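Local coordinates for MGS-M5 (Unidentified, PDB 4Q3N), which probably catalyses the NAD-dependent interconversion of L-lactate and pyruvate, as expected of an L-lactate dehydrogenase with a Rossmann fold, at residues A[170-175]-A[180-185]; A[9-14]-A[39-44]; A[25-30]-A[240-245]. All coordinates share one frame; numbering follows the deposited sequence. Where two conformers were deposited one is given.

Contact 1: residues A[170-175]-A[180-185]; sequences AYILGE and EFVCWS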
loop_
_atom_site.group_PDB
_atom_site.type_symbol
_atom_site.label_atom_id
_atom_site.label_comp_id
_atom_site.label_asym_id
_atom_site.label_seq_id
_atom_site.Cartn_x
_atom_site.Cartn_y
_atom_site.Cartn_z
ATOM N N ALA A 170 14.112 -16.070 -12.257
ATOM C CA ALA A 170 15.277 -16.932 -12.280
ATOM C C ALA A 170 15.640 -17.157 -10.811
ATOM O O ALA A 170 15.337 -16.276 -9.986
ATOM C CB ALA A 170 16.437 -16.255 -13.038
ATOM N N TYR A 171 16.240 -18.315 -10.502
ATOM C CA TYR A 171 16.527 -18.741 -9.126
ATOM C C TYR A 171 18.018 -18.977 -8.938
ATOM O O TYR A 171 18.714 -19.453 -9.865
ATOM C CB TYR A 171 15.813 -20.046 -8.747
ATOM C CG TYR A 171 14.284 -20.038 -8.860
ATOM C CD1 TYR A 171 13.507 -19.046 -8.262
ATOM C CD2 TYR A 171 13.636 -21.020 -9.575
ATOM C CE1 TYR A 171 12.107 -19.043 -8.392
ATOM C CE2 TYR A 171 12.232 -21.039 -9.714
ATOM C CZ TYR A 171 11.483 -20.047 -9.112
ATOM O OH TYR A 171 10.123 -20.076 -9.274
ATOM N N ILE A 172 18.481 -18.672 -7.736
ATOM C CA ILE A 172 19.689 -19.268 -7.187
ATOM C C ILE A 172 19.260 -20.457 -6.350
ATOM O O ILE A 172 18.321 -20.316 -5.552
ATOM C CB ILE A 172 20.457 -18.282 -6.299
ATOM C CG1 ILE A 172 20.822 -17.051 -7.121
ATOM C CG2 ILE A 172 21.714 -18.984 -5.637
ATOM C CD1 ILE A 172 22.025 -17.305 -8.155
ATOM N N LEU A 173 19.900 -21.609 -6.565
ATOM C CA LEU A 173 19.590 -22.834 -5.842
ATOM C C LEU A 173 20.771 -23.323 -5.031
ATOM O O LEU A 173 21.945 -22.956 -5.291
ATOM C CB LEU A 173 19.171 -23.973 -6.792
ATOM C CG LEU A 173 17.968 -23.547 -7.684
ATOM C CD1 LEU A 173 17.641 -24.661 -8.651
ATOM C CD2 LEU A 173 16.780 -23.217 -6.825
ATOM N N GLY A 174 20.472 -24.259 -4.130
ATOM C CA GLY A 174 21.545 -24.950 -3.413
ATOM C C GLY A 174 21.842 -24.321 -2.065
ATOM O O GLY A 174 20.966 -23.694 -1.428
ATOM N N GLU A 175 23.084 -24.507 -1.607
ATOM C CA GLU A 175 23.532 -23.952 -0.337
ATOM C C GLU A 175 23.533 -22.431 -0.416
ATOM O O GLU A 175 23.998 -21.880 -1.396
ATOM C CB GLU A 175 24.937 -24.465 -0.036
ATOM C CG GLU A 175 25.561 -23.839 1.181
ATOM C CD GLU A 175 27.084 -24.053 1.223
ATOM O OE1 GLU A 175 27.740 -24.145 0.156
ATOM O OE2 GLU A 175 27.618 -24.154 2.346
ATOM N N GLU A 180 26.303 -22.391 -3.934
ATOM C CA GLU A 180 25.079 -22.047 -4.667
ATOM C C GLU A 180 25.322 -21.910 -6.159
ATOM O O GLU A 180 26.425 -21.706 -6.604
ATOM C CB GLU A 180 24.487 -20.739 -4.200
ATOM C CG GLU A 180 25.382 -19.547 -4.574
ATOM C CD GLU A 180 25.001 -18.314 -3.802
ATOM O OE1 GLU A 180 24.179 -18.456 -2.877
ATOM O OE2 GLU A 180 25.499 -17.223 -4.117
ATOM N N PHE A 181 24.268 -21.964 -6.949
ATOM C CA PHE A 181 24.479 -21.901 -8.388
ATOM C C PHE A 181 23.221 -21.327 -9.040
ATOM O O PHE A 181 22.135 -21.327 -8.436
ATOM C CB PHE A 181 24.798 -23.296 -8.963
ATOM C CG PHE A 181 23.645 -24.284 -8.824
ATOM C CD1 PHE A 181 23.481 -25.003 -7.638
ATOM C CD2 PHE A 181 22.724 -24.463 -9.858
ATOM C CE1 PHE A 181 22.416 -25.880 -7.483
ATOM C CE2 PHE A 181 21.652 -25.339 -9.732
ATOM C CZ PHE A 181 21.496 -26.067 -8.541
ATOM N N VAL A 182 23.363 -20.799 -10.252
ATOM C CA VAL A 182 22.220 -20.237 -10.956
ATOM C C VAL A 182 21.552 -21.329 -11.741
ATOM O O VAL A 182 22.205 -22.090 -12.427
ATOM C CB VAL A 182 22.611 -19.137 -11.972
ATOM C CG1 VAL A 182 21.346 -18.494 -12.589
ATOM C CG2 VAL A 182 23.509 -18.104 -11.354
ATOM N N CYS A 183 20.240 -21.384 -11.684
ATOM C CA CYS A 183 19.539 -22.300 -12.563
ATOM C C CYS A 183 19.243 -21.561 -13.887
ATOM O O CYS A 183 18.168 -20.970 -14.062
ATOM C CB CYS A 183 18.252 -22.788 -11.872
ATOM S SG CYS A 183 17.298 -23.889 -12.884
ATOM N N TRP A 184 20.214 -21.536 -14.799
ATOM C CA TRP A 184 19.987 -20.841 -16.070
ATOM C C TRP A 184 19.015 -21.574 -17.004
ATOM O O TRP A 184 18.481 -20.953 -17.895
ATOM C CB TRP A 184 21.316 -20.622 -16.823
ATOM C CG TRP A 184 22.286 -19.636 -16.123
ATOM C CD1 TRP A 184 23.565 -19.893 -15.662
ATOM C CD2 TRP A 184 22.046 -18.250 -15.880
ATOM N NE1 TRP A 184 24.113 -18.750 -15.125
ATOM C CE2 TRP A 184 23.210 -17.725 -15.235
ATOM C CE3 TRP A 184 20.957 -17.397 -16.127
ATOM C CZ2 TRP A 184 23.320 -16.385 -14.857
ATOM C CZ3 TRP A 184 21.049 -16.062 -15.723
ATOM C CH2 TRP A 184 22.220 -15.570 -15.083
ATOM N N SER A 185 18.844 -22.897 -16.857
ATOM C CA SER A 185 18.014 -23.655 -17.804
ATOM C C SER A 185 16.532 -23.296 -17.637
ATOM O O SER A 185 15.726 -23.521 -18.557
ATOM C CB SER A 185 18.190 -25.156 -17.608
ATOM O OG SER A 185 17.778 -25.508 -16.281
HETATM O O HOH W 1 15.965 -20.201 -12.610
#

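Contact 2: residues A[9-14]-A[39-44]; sequences VGTGFV and RKAEGE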
loop_
_atom_site.group_PDB
_atom_site.type_symbol
_atom_site.label_atom_id
_atom_site.label_comp_id
_atom_site.label_asym_id
_atom_site.label_seq_id
_atom_site.Cartn_x
_atom_site.Cartn_y
_atom_site.Cartn_z
ATOM N N VAL A 9 13.281 -13.726 17.205
ATOM C CA VAL A 9 14.246 -14.112 18.254
ATOM C C VAL A 9 15.631 -13.613 17.806
ATOM O O VAL A 9 16.181 -14.098 16.810
ATOM C CB VAL A 9 14.292 -15.657 18.504
ATOM C CG1 VAL A 9 15.383 -16.003 19.615
ATOM C CG2 VAL A 9 12.920 -16.174 18.829
ATOM N N GLY A 10 16.181 -12.664 18.551
ATOM C CA GLY A 10 17.524 -12.120 18.298
ATOM C C GLY A 10 17.288 -10.752 17.714
ATOM O O GLY A 10 16.723 -10.634 16.625
ATOM N N THR A 11 17.652 -9.695 18.420
ATOM C CA THR A 11 17.369 -8.385 17.837
ATOM C C THR A 11 18.682 -7.717 17.336
ATOM O O THR A 11 18.957 -6.580 17.658
ATOM C CB THR A 11 16.630 -7.463 18.861
ATOM O OG1 THR A 11 17.406 -7.357 20.051
ATOM C CG2 THR A 11 15.260 -7.997 19.244
ATOM N N GLY A 12 19.490 -8.421 16.557
ATOM C CA GLY A 12 20.647 -7.797 15.916
ATOM C C GLY A 12 20.124 -7.126 14.619
ATOM O O GLY A 12 18.917 -7.039 14.432
ATOM N N PHE A 13 21.011 -6.689 13.715
ATOM C CA PHE A 13 20.506 -5.942 12.579
ATOM C C PHE A 13 19.681 -6.794 11.623
ATOM O O PHE A 13 18.814 -6.263 10.965
ATOM C CB PHE A 13 21.649 -5.253 11.832
ATOM C CG PHE A 13 22.298 -4.180 12.667
ATOM C CD1 PHE A 13 21.638 -2.984 12.891
ATOM C CD2 PHE A 13 23.496 -4.399 13.300
ATOM C CE1 PHE A 13 22.205 -1.990 13.690
ATOM C CE2 PHE A 13 24.069 -3.412 14.104
ATOM C CZ PHE A 13 23.396 -2.215 14.308
ATOM N N VAL A 14 19.916 -8.097 11.541
ATOM C CA VAL A 14 19.015 -8.908 10.677
ATOM C C VAL A 14 17.583 -8.944 11.231
ATOM O O VAL A 14 16.619 -8.603 10.531
ATOM C CB VAL A 14 19.567 -10.354 10.499
ATOM C CG1 VAL A 14 18.550 -11.227 9.801
ATOM C CG2 VAL A 14 20.902 -10.339 9.690
ATOM N N ARG A 39 16.803 -5.724 28.049
ATOM C CA ARG A 39 16.810 -4.266 27.959
ATOM C C ARG A 39 16.956 -3.805 26.514
ATOM O O ARG A 39 16.333 -2.822 26.093
ATOM C CB ARG A 39 17.949 -3.671 28.796
ATOM C CG ARG A 39 17.692 -3.665 30.287
ATOM C CD ARG A 39 18.832 -2.982 31.044
ATOM N NE ARG A 39 18.937 -1.547 30.753
ATOM C CZ ARG A 39 19.837 -0.992 29.940
ATOM N NH1 ARG A 39 20.749 -1.735 29.309
ATOM N NH2 ARG A 39 19.826 0.323 29.772
ATOM N N LYS A 40 17.811 -4.500 25.769
ATOM C CA LYS A 40 18.013 -4.179 24.367
ATOM C C LYS A 40 16.699 -4.409 23.580
ATOM O O LYS A 40 16.250 -3.538 22.806
ATOM C CB LYS A 40 19.166 -5.011 23.822
ATOM C CG LYS A 40 19.201 -5.228 22.326
ATOM C CD LYS A 40 19.971 -4.192 21.578
ATOM C CE LYS A 40 20.539 -4.779 20.281
ATOM N NZ LYS A 40 19.846 -4.242 19.057
ATOM N N ALA A 41 16.056 -5.557 23.780
ATOM C CA ALA A 41 14.803 -5.806 23.080
ATOM C C ALA A 41 13.744 -4.747 23.418
ATOM O O ALA A 41 12.953 -4.347 22.555
ATOM C CB ALA A 41 14.271 -7.220 23.401
ATOM N N GLU A 42 13.685 -4.351 24.684
ATOM C CA GLU A 42 12.784 -3.286 25.106
ATOM C C GLU A 42 13.079 -1.956 24.401
ATOM O O GLU A 42 12.147 -1.237 24.030
ATOM C CB GLU A 42 12.876 -3.090 26.652
ATOM C CG GLU A 42 12.244 -4.284 27.334
ATOM C CD GLU A 42 12.399 -4.291 28.842
ATOM O OE1 GLU A 42 11.671 -5.073 29.497
ATOM O OE2 GLU A 42 13.245 -3.540 29.356
ATOM N N GLY A 43 14.362 -1.614 24.260
ATOM C CA GLY A 43 14.752 -0.403 23.530
ATOM C C GLY A 43 14.353 -0.472 22.077
ATOM O O GLY A 43 13.898 0.527 21.491
ATOM N N GLU A 44 14.498 -1.651 21.477
ATOM C CA GLU A 44 14.151 -1.817 20.069
ATOM C C GLU A 44 12.639 -1.689 19.909
ATOM O O GLU A 44 12.159 -1.098 18.960
ATOM C CB GLU A 44 14.616 -3.192 19.525
ATOM C CG GLU A 44 16.158 -3.333 19.431
ATOM C CD GLU A 44 16.747 -2.512 18.286
ATOM O OE1 GLU A 44 15.987 -1.703 17.668
ATOM O OE2 GLU A 44 17.977 -2.623 18.023
#

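Contact 3: residues A[25-30]-A[240-245]; sequences QGTVEE and RITAAI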
loop_
_atom_site.group_PDB
_atom_site.type_symbol
_atom_site.label_atom_id
_atom_site.label_comp_id
_atom_site.label_asym_id
_atom_site.label_seq_id
_atom_site.Cartn_x
_atom_site.Cartn_y
_atom_site.Cartn_z
ATOM N N GLN A 25 5.872 -1.872 5.906
ATOM C CA GLN A 25 4.980 -2.506 4.945
ATOM C C GLN A 25 3.626 -2.842 5.581
ATOM O O GLN A 25 2.732 -3.236 4.866
ATOM C CB GLN A 25 5.615 -3.792 4.355
ATOM C CG GLN A 25 6.862 -3.497 3.479
ATOM C CD GLN A 25 7.234 -4.706 2.636
ATOM O OE1 GLN A 25 6.340 -5.460 2.194
ATOM N NE2 GLN A 25 8.556 -4.937 2.427
ATOM N N GLY A 26 3.483 -2.733 6.900
ATOM C CA GLY A 26 2.244 -3.218 7.549
ATOM C C GLY A 26 1.952 -4.705 7.317
ATOM O O GLY A 26 0.816 -5.113 7.072
ATOM N N THR A 27 2.974 -5.554 7.388
ATOM C CA THR A 27 2.824 -6.993 7.085
ATOM C C THR A 27 1.912 -7.761 8.007
ATOM O O THR A 27 1.068 -8.566 7.560
ATOM C CB THR A 27 4.221 -7.680 7.147
ATOM O OG1 THR A 27 5.066 -6.899 6.309
ATOM C CG2 THR A 27 4.120 -9.120 6.595
ATOM N N VAL A 28 2.050 -7.495 9.304
ATOM C CA VAL A 28 1.177 -8.187 10.267
ATOM C C VAL A 28 0.743 -7.179 11.316
ATOM O O VAL A 28 1.321 -6.103 11.387
ATOM C CB VAL A 28 1.905 -9.381 10.978
ATOM C CG1 VAL A 28 2.347 -10.422 9.972
ATOM C CG2 VAL A 28 3.137 -8.847 11.797
ATOM N N GLU A 29 -0.232 -7.570 12.137
ATOM C CA GLU A 29 -0.705 -6.765 13.245
ATOM C C GLU A 29 0.260 -6.764 14.472
ATOM O O GLU A 29 0.479 -5.723 15.097
ATOM C CB GLU A 29 -2.053 -7.288 13.719
ATOM C CG GLU A 29 -2.633 -6.440 14.880
ATOM C CD GLU A 29 -4.005 -6.895 15.342
ATOM O OE1 GLU A 29 -4.783 -7.462 14.513
ATOM O OE2 GLU A 29 -4.338 -6.651 16.531
ATOM N N GLU A 30 0.771 -7.947 14.855
ATOM C CA GLU A 30 1.436 -8.084 16.176
ATOM C C GLU A 30 2.853 -8.599 16.051
ATOM O O GLU A 30 3.082 -9.601 15.386
ATOM C CB GLU A 30 0.665 -9.064 17.074
ATOM C CG GLU A 30 -0.774 -8.804 17.287
ATOM C CD GLU A 30 -1.334 -9.815 18.295
ATOM O OE1 GLU A 30 -1.970 -10.798 17.847
ATOM O OE2 GLU A 30 -1.060 -9.661 19.513
ATOM N N ARG A 240 9.060 -10.909 2.687
ATOM C CA ARG A 240 8.335 -11.506 1.566
ATOM C C ARG A 240 7.902 -12.906 1.884
ATOM O O ARG A 240 6.789 -13.326 1.509
ATOM C CB ARG A 240 9.194 -11.526 0.304
ATOM C CG ARG A 240 8.384 -11.864 -0.972
ATOM C CD ARG A 240 7.297 -10.718 -1.240
ATOM N NE ARG A 240 6.296 -11.097 -2.238
ATOM C CZ ARG A 240 5.257 -11.906 -2.032
ATOM N NH1 ARG A 240 5.088 -12.529 -0.866
ATOM N NH2 ARG A 240 4.397 -12.131 -3.025
ATOM N N ILE A 241 8.774 -13.656 2.562
ATOM C CA ILE A 241 8.418 -15.021 2.987
ATOM C C ILE A 241 7.244 -14.957 3.959
ATOM O O ILE A 241 6.266 -15.690 3.833
ATOM C CB ILE A 241 9.614 -15.745 3.634
ATOM C CG1 ILE A 241 10.705 -16.002 2.556
ATOM C CG2 ILE A 241 9.164 -17.048 4.284
ATOM C CD1 ILE A 241 12.159 -16.270 3.150
ATOM N N THR A 242 7.328 -14.029 4.901
ATOM C CA THR A 242 6.264 -13.844 5.894
ATOM C C THR A 242 4.917 -13.518 5.214
ATOM O O THR A 242 3.848 -14.017 5.604
ATOM C CB THR A 242 6.659 -12.720 6.876
ATOM O OG1 THR A 242 7.919 -13.093 7.503
ATOM C CG2 THR A 242 5.576 -12.539 7.952
ATOM N N ALA A 243 4.969 -12.641 4.229
ATOM C CA ALA A 243 3.729 -12.187 3.552
ATOM C C ALA A 243 3.102 -13.322 2.775
ATOM O O ALA A 243 1.882 -13.485 2.766
ATOM C CB ALA A 243 4.041 -10.996 2.615
ATOM N N ALA A 244 3.948 -14.170 2.172
ATOM C CA ALA A 244 3.401 -15.334 1.436
ATOM C C ALA A 244 2.616 -16.238 2.368
ATOM O O ALA A 244 1.568 -16.810 1.996
ATOM C CB ALA A 244 4.519 -16.123 0.771
ATOM N N ILE A 245 3.127 -16.399 3.592
ATOM C CA ILE A 245 2.434 -17.234 4.590
ATOM C C ILE A 245 1.182 -16.540 5.174
ATOM O O ILE A 245 0.083 -17.082 5.136
ATOM C CB ILE A 245 3.395 -17.617 5.759
ATOM C CG1 ILE A 245 4.540 -18.470 5.206
ATOM C CG2 ILE A 245 2.557 -18.308 6.912
ATOM C CD1 ILE A 245 5.762 -18.591 6.207
#

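Contact 1: residues A[170-175]-A[180-185]
I172 and V182 face each other as an antiparallel non-hydrogen-bonded pair, and next to them L173 and F181 form the hydrogen-bonded one. L173 N gives its hydrogen to F181 O at 2.9 Å, while F181 N reaches L173 O at 3.0 Å, in the carbonyl plane. C183 N carries the ladder on to Y171 O, with an almost straight N-H...O angle of 174°.

On the face that holds I172 and V182, the two branches of I172 spread along the partner strand, one toward E180 and one toward V182. CB passes F181 O at 4.1 Å. With CG1 beside the backbone N (chi1 -59°), CG2 stands anti to it and touches E180 CB at 3.6 Å. The other branch runs through CG1 to CD1, which ends against V182 CG2 at 3.6 Å. D149 and L153 of helix 147-161 and V216 of helix 206-227 also pack against I172.

The two strands make a beta hairpin in the alpha/beta C-terminal domain. In lactate dehydrogenases the loop joining them carries the proton-relaying histidine, and it probably does so here.

L173 and F181 occupy the other face. F181 CG stands between its backbone N and carbonyl carbon (chi1 64°), which carries the ring obliquely across L173, CZ 3.6 Å from L173 CB, and E294, Q297 and L298 of helix 292-311 pack on it. L173 CD1 reaches on to C183 CB at 3.8 Å. Past this pair C183 centres an inverse gamma turn, and a water molecule accepts from Y171 N and donates to C183 O.

Contact 2: residues A[9-14]-A[39-44]
The glycine-rich turn of the Rossmann nucleotide-binding domain, between strand 5-9 and helix 13-25, presents T11 to K40 of helix 38-49. The ammonium group of K40 does the gripping: NZ donates to T11 O at 2.9 Å, approaching almost head-on to the carbonyl, with a C=O...N angle of 165°. The same NZ forms a salt bridge with E44 OE2 at 2.7 Å, one helical turn further along, using the anti lone pair of that oxygen. K40 leaves the helix with CG anti to its own backbone N (chi1 157°) and is then bent at chi2 and chi4, which brings the amine round to meet the carbonyl and the carboxylate together.

The aliphatic part of the lysine lies alongside T11, the two chains running in opposite directions, and K40 CG rests 3.6 Å from T11 OG1. More loosely, T11 CB faces E44 CG at 4.2 Å and T11 CG2 faces A41 CB at 4.3 Å. An alanine in place of K40 would remove both bonds of the amine, and is likely to leave T11 O without this donor and E44 OE2 without its mate inside the helix.

The other oxygen, E44 OE1, is salt-bridged to K227 of a neighbouring subunit; two lysines at one carboxylate probably favour its ionised form. The backbone N of T11 is hydrogen-bonded to D35 OD2, a second hold on the turn. G10 and G12 fit a GxGxxG pattern, with G12 the N-cap of helix 13-25, as in the strand-turn-helix at the start of the dinucleotide-binding beta-alpha-beta unit of NAD-dependent dehydrogenases.

Contact 3: residues A[25-30]-A[240-245]
T27 and T242 meet methyl to methyl, CG2 to CG2 at 4.0 Å, where the Rossmann domain packs on helix 232-246 of the C-terminal domain. The two side chains cross at about a right angle. Each has OG1 beside its backbone N (chi1 -52° in T27, -58° in T242), which leaves CG2 anti to N and turned to the other threonine. T27 CG2 also approaches the next residue of the helix, lying 4.4 Å from A243 CB. V28 CG1, from the residue after T27, approaches the same T242 CG2 at 4.4 Å. These are modest apolar contacts, and no hydrogen bond crosses between 25-30 and 240-245.

Further out, M22 of helix 13-25 touches both threonines, V239 lies against T27, and V6 of strand 5-9 touches both V28 and T242, so the methyl pair sits within a wider apolar patch. The position of T27 is set by the end of helix 13-25, which closes in a Schellman motif: G26, with a positive phi of 58°, is the C-prime residue, T27 N returns to M22 O and G26 N to V23 O. G26 O is in turn held by R57 NH1.

Other subunits flank this region as well. Q25 NE2 is hydrogen-bonded to N24 of one neighbouring subunit, and E29 OE1 forms a salt bridge with R2 of another. Within helix 232-246, A244 N is bonded to R240 O at 3.0 Å. While its CG2 meets T27, T242 OG1 is hydrogen-bonded to L238 O, in its own helix, and to Y18 OH.

Overall arrangement
Contacts 1 and 2 lie on opposite sides of the chain's centre, their own centres 33 Å apart, one in the C-terminal domain and the other in the NAD-binding domain. Contact 3 joins the two domains; its centre is 19 Å from that of contact 2 and 26 Å from that of contact 1. None touches another: contacts 2 and 3 come within about 10 Å at their nearest atoms, contacts 1 and 3 within about 11 Å. Helix 13-25 links two of them, starting in contact 2 and ending in contact 3, and both adjoin the same neighbouring subunit. The probable cofactor-binding turn of contact 2 and the probable catalytic loop between the strands of contact 1 belong to different domains.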